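Local coordinates for leucine-rich repeat protein (Bacteroides thetaiotaomicron, PDB 4ECN) that is of unknown function but, as an extracellular leucine-rich repeat protein carrying two DUF4458 domains, probably binds other proteins, at residues Gln79-Tyr91 against Ala102-Ser115. Sequence-based numbering, arbitrary orientation.
Sequences QLLAGTYKIVGYY and AGPAGDDNELTVVS
Tyr85 and Leu111 form an antiparallel hydrogen-bonded pair, Tyr85 N to Leu111 O at 2.8 Å and Leu111 N to Tyr85 O at 2.9 Å, and both side chains enter the apolar interior. With CG beside its backbone N (chi1 -67°), the tyrosine brings Tyr85 CE1 to 3.6 Å from Val113 CG2, while Leu80 CD1 lies over the rim of one ring face. A tyrosine suits this buried place because Tyr85 OH donates to Leu81 O at the strand break, 2.7 Å away on an in-plane lone pair. A phenylalanine here would probably keep the packing but leave Leu81 O without that donor. On the same buried side the branched aliphatic chains of Ile87 and Leu111 cross at about a right angle, CD1 against CD2. Farther along, Gly103 CA sits over the centre of the Tyr90 ring in a CH-pi contact (3.9 Å to the centroid), where a side chain would strike the ring. The opposite face is looser and solvent-facing, which suits polar and charged residues: the Thr84 methyl lies near Thr112 OG1 and the Glu110 carboxylate, and Lys86 runs beside the Asn109 amide before its end leads away. Strand 83-93 thus pairs along one edge with 99-104 and then 110-113, and along the other with 43-49, while strands 10-18 and 118-124 pack against Leu111 inside this transthyretin-clan domain.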
# COMPACT_ATOMS: atom_id res chain seq x y z
N GLN A 79 13.05 33.03 47.63
CA GLN A 79 11.78 32.54 48.15
C GLN A 79 10.68 32.78 47.14
O GLN A 79 10.47 33.92 46.71
CB GLN A 79 11.43 33.18 49.49
CG GLN A 79 10.27 32.49 50.21
CD GLN A 79 10.01 33.05 51.58
OE1 GLN A 79 10.86 33.74 52.19
NE2 GLN A 79 8.85 32.74 52.12
N LEU A 80 10.01 31.70 46.73
CA LEU A 80 8.91 31.72 45.78
C LEU A 80 7.78 30.88 46.28
O LEU A 80 8.01 30.01 47.11
CB LEU A 80 9.35 31.21 44.40
CG LEU A 80 10.31 32.07 43.60
CD1 LEU A 80 10.95 31.26 42.49
CD2 LEU A 80 9.62 33.29 43.04
N LEU A 81 6.56 31.10 45.77
CA LEU A 81 5.43 30.29 46.18
C LEU A 81 5.49 28.97 45.41
O LEU A 81 5.76 28.97 44.21
CB LEU A 81 4.10 31.02 45.99
CG LEU A 81 2.93 30.46 46.81
CD1 LEU A 81 2.20 31.56 47.58
CD2 LEU A 81 2.01 29.53 45.96
N ALA A 82 5.26 27.86 46.13
CA ALA A 82 5.33 26.50 45.59
C ALA A 82 4.44 26.33 44.35
O ALA A 82 3.24 26.59 44.40
CB ALA A 82 4.93 25.50 46.66
N GLY A 83 5.07 25.92 43.25
CA GLY A 83 4.43 25.69 41.96
C GLY A 83 5.41 25.64 40.80
O GLY A 83 6.61 25.84 40.99
N THR A 84 4.90 25.37 39.59
CA THR A 84 5.76 25.29 38.40
C THR A 84 5.95 26.69 37.81
O THR A 84 5.00 27.48 37.74
CB THR A 84 5.21 24.30 37.36
OG1 THR A 84 4.66 23.15 38.01
CG2 THR A 84 6.28 23.87 36.35
N TYR A 85 7.20 26.99 37.43
CA TYR A 85 7.68 28.24 36.82
C TYR A 85 8.43 27.94 35.53
O TYR A 85 9.12 26.92 35.44
CB TYR A 85 8.61 28.98 37.79
CG TYR A 85 7.97 29.52 39.05
CD1 TYR A 85 7.63 28.67 40.10
CD2 TYR A 85 7.85 30.89 39.26
CE1 TYR A 85 7.08 29.17 41.28
CE2 TYR A 85 7.33 31.40 40.44
CZ TYR A 85 6.94 30.53 41.45
OH TYR A 85 6.42 31.02 42.63
N LYS A 86 8.31 28.84 34.55
CA LYS A 86 9.04 28.69 33.30
C LYS A 86 9.99 29.86 33.17
O LYS A 86 9.53 31.01 33.21
CB LYS A 86 8.08 28.57 32.09
CG LYS A 86 8.80 28.22 30.77
CD LYS A 86 7.98 28.49 29.49
CE LYS A 86 7.81 29.96 29.17
NZ LYS A 86 7.06 30.16 27.91
N ILE A 87 11.31 29.58 33.09
CA ILE A 87 12.37 30.58 32.88
C ILE A 87 12.27 31.05 31.43
O ILE A 87 12.21 30.21 30.52
CB ILE A 87 13.80 30.03 33.22
CG1 ILE A 87 13.87 29.35 34.59
CG2 ILE A 87 14.88 31.12 33.06
CD1 ILE A 87 15.10 28.38 34.73
N VAL A 88 12.22 32.38 31.21
CA VAL A 88 12.14 32.96 29.87
C VAL A 88 13.58 33.23 29.38
O VAL A 88 13.92 32.93 28.23
CB VAL A 88 11.25 34.23 29.80
CG1 VAL A 88 10.97 34.62 28.35
CG2 VAL A 88 9.94 34.02 30.54
N GLY A 89 14.39 33.77 30.29
CA GLY A 89 15.79 34.09 30.07
C GLY A 89 16.38 34.73 31.30
O GLY A 89 15.70 34.90 32.31
N TYR A 90 17.67 35.09 31.22
CA TYR A 90 18.37 35.69 32.34
C TYR A 90 19.47 36.64 31.87
O TYR A 90 20.00 36.49 30.77
CB TYR A 90 18.97 34.61 33.27
CG TYR A 90 20.02 33.72 32.63
CD1 TYR A 90 21.37 34.07 32.63
CD2 TYR A 90 19.67 32.48 32.10
CE1 TYR A 90 22.33 33.24 32.05
CE2 TYR A 90 20.62 31.65 31.51
CZ TYR A 90 21.95 32.03 31.50
OH TYR A 90 22.89 31.19 30.94
N TYR A 91 19.83 37.59 32.74
CA TYR A 91 20.90 38.55 32.48
C TYR A 91 21.94 38.44 33.57
O TYR A 91 21.57 38.30 34.74
CB TYR A 91 20.39 40.02 32.37
CG TYR A 91 19.13 40.26 31.55
CD1 TYR A 91 17.86 40.19 32.13
CD2 TYR A 91 19.21 40.67 30.22
CE1 TYR A 91 16.71 40.44 31.39
CE2 TYR A 91 18.06 40.93 29.47
CZ TYR A 91 16.81 40.82 30.06
OH TYR A 91 15.66 41.05 29.34
N ALA A 102 23.25 38.13 27.95
CA ALA A 102 21.81 37.95 27.71
C ALA A 102 21.59 36.48 27.41
O ALA A 102 21.85 36.03 26.29
CB ALA A 102 21.30 38.84 26.57
N GLY A 103 21.26 35.74 28.46
CA GLY A 103 21.11 34.29 28.46
C GLY A 103 19.76 33.73 28.06
O GLY A 103 18.73 34.15 28.58
N PRO A 104 19.76 32.73 27.15
CA PRO A 104 18.49 32.10 26.77
C PRO A 104 18.15 30.94 27.72
O PRO A 104 19.05 30.26 28.22
CB PRO A 104 18.75 31.62 25.35
CG PRO A 104 20.26 31.44 25.27
CD PRO A 104 20.90 32.11 26.44
N ALA A 105 16.86 30.72 27.94
CA ALA A 105 16.34 29.69 28.85
C ALA A 105 16.72 28.26 28.43
O ALA A 105 17.13 27.47 29.28
CB ALA A 105 14.84 29.80 28.94
N GLY A 106 16.54 27.94 27.15
CA GLY A 106 16.81 26.61 26.63
C GLY A 106 15.56 25.75 26.64
O GLY A 106 14.45 26.28 26.74
N ASP A 107 15.75 24.42 26.53
CA ASP A 107 14.66 23.43 26.52
C ASP A 107 14.43 22.86 27.95
O ASP A 107 13.52 22.06 28.17
CB ASP A 107 14.96 22.30 25.51
CG ASP A 107 15.12 22.81 24.08
OD1 ASP A 107 16.17 23.42 23.78
OD2 ASP A 107 14.20 22.58 23.27
N ASP A 108 15.26 23.32 28.91
CA ASP A 108 15.19 23.06 30.35
C ASP A 108 14.58 24.31 31.02
O ASP A 108 15.05 24.77 32.07
CB ASP A 108 16.60 22.71 30.89
CG ASP A 108 17.69 23.75 30.61
OD1 ASP A 108 18.04 23.95 29.41
OD2 ASP A 108 18.23 24.33 31.60
N ASN A 109 13.57 24.91 30.35
CA ASN A 109 12.94 26.17 30.73
C ASN A 109 12.12 26.07 32.04
O ASN A 109 12.01 27.08 32.72
CB ASN A 109 12.03 26.69 29.60
CG ASN A 109 11.06 25.70 28.98
OD1 ASN A 109 11.01 24.50 29.31
ND2 ASN A 109 10.28 26.20 28.02
N GLU A 110 11.60 24.89 32.40
CA GLU A 110 10.77 24.75 33.60
C GLU A 110 11.56 24.34 34.87
O GLU A 110 12.56 23.62 34.80
CB GLU A 110 9.64 23.73 33.37
CG GLU A 110 8.47 24.30 32.58
CD GLU A 110 7.29 23.38 32.34
OE1 GLU A 110 7.42 22.46 31.50
OE2 GLU A 110 6.21 23.62 32.94
N LEU A 111 11.06 24.83 36.03
CA LEU A 111 11.53 24.54 37.38
C LEU A 111 10.31 24.58 38.33
O LEU A 111 9.45 25.45 38.21
CB LEU A 111 12.68 25.48 37.87
CG LEU A 111 12.48 26.99 38.09
CD1 LEU A 111 11.83 27.29 39.43
CD2 LEU A 111 13.82 27.68 38.17
N THR A 112 10.24 23.63 39.28
CA THR A 112 9.11 23.57 40.20
C THR A 112 9.61 23.78 41.63
O THR A 112 10.45 23.02 42.10
CB THR A 112 8.35 22.23 40.05
OG1 THR A 112 8.12 21.97 38.65
CG2 THR A 112 7.05 22.20 40.81
N VAL A 113 9.09 24.83 42.30
CA VAL A 113 9.37 25.18 43.69
C VAL A 113 8.53 24.26 44.56
O VAL A 113 7.39 23.98 44.19
CB VAL A 113 9.11 26.68 43.98
CG1 VAL A 113 9.52 27.06 45.39
CG2 VAL A 113 9.83 27.57 42.97
N VAL A 114 9.09 23.75 45.67
CA VAL A 114 8.38 22.82 46.56
C VAL A 114 8.24 23.44 47.95
O VAL A 114 9.17 24.10 48.43
CB VAL A 114 9.09 21.44 46.62
CG1 VAL A 114 8.42 20.51 47.63
CG2 VAL A 114 9.14 20.79 45.24
N SER A 115 7.08 23.22 48.59
CA SER A 115 6.77 23.74 49.93
C SER A 115 7.83 23.26 50.92
O SER A 115 8.00 22.04 51.10
CB SER A 115 5.36 23.31 50.35
OG SER A 115 4.89 24.07 51.46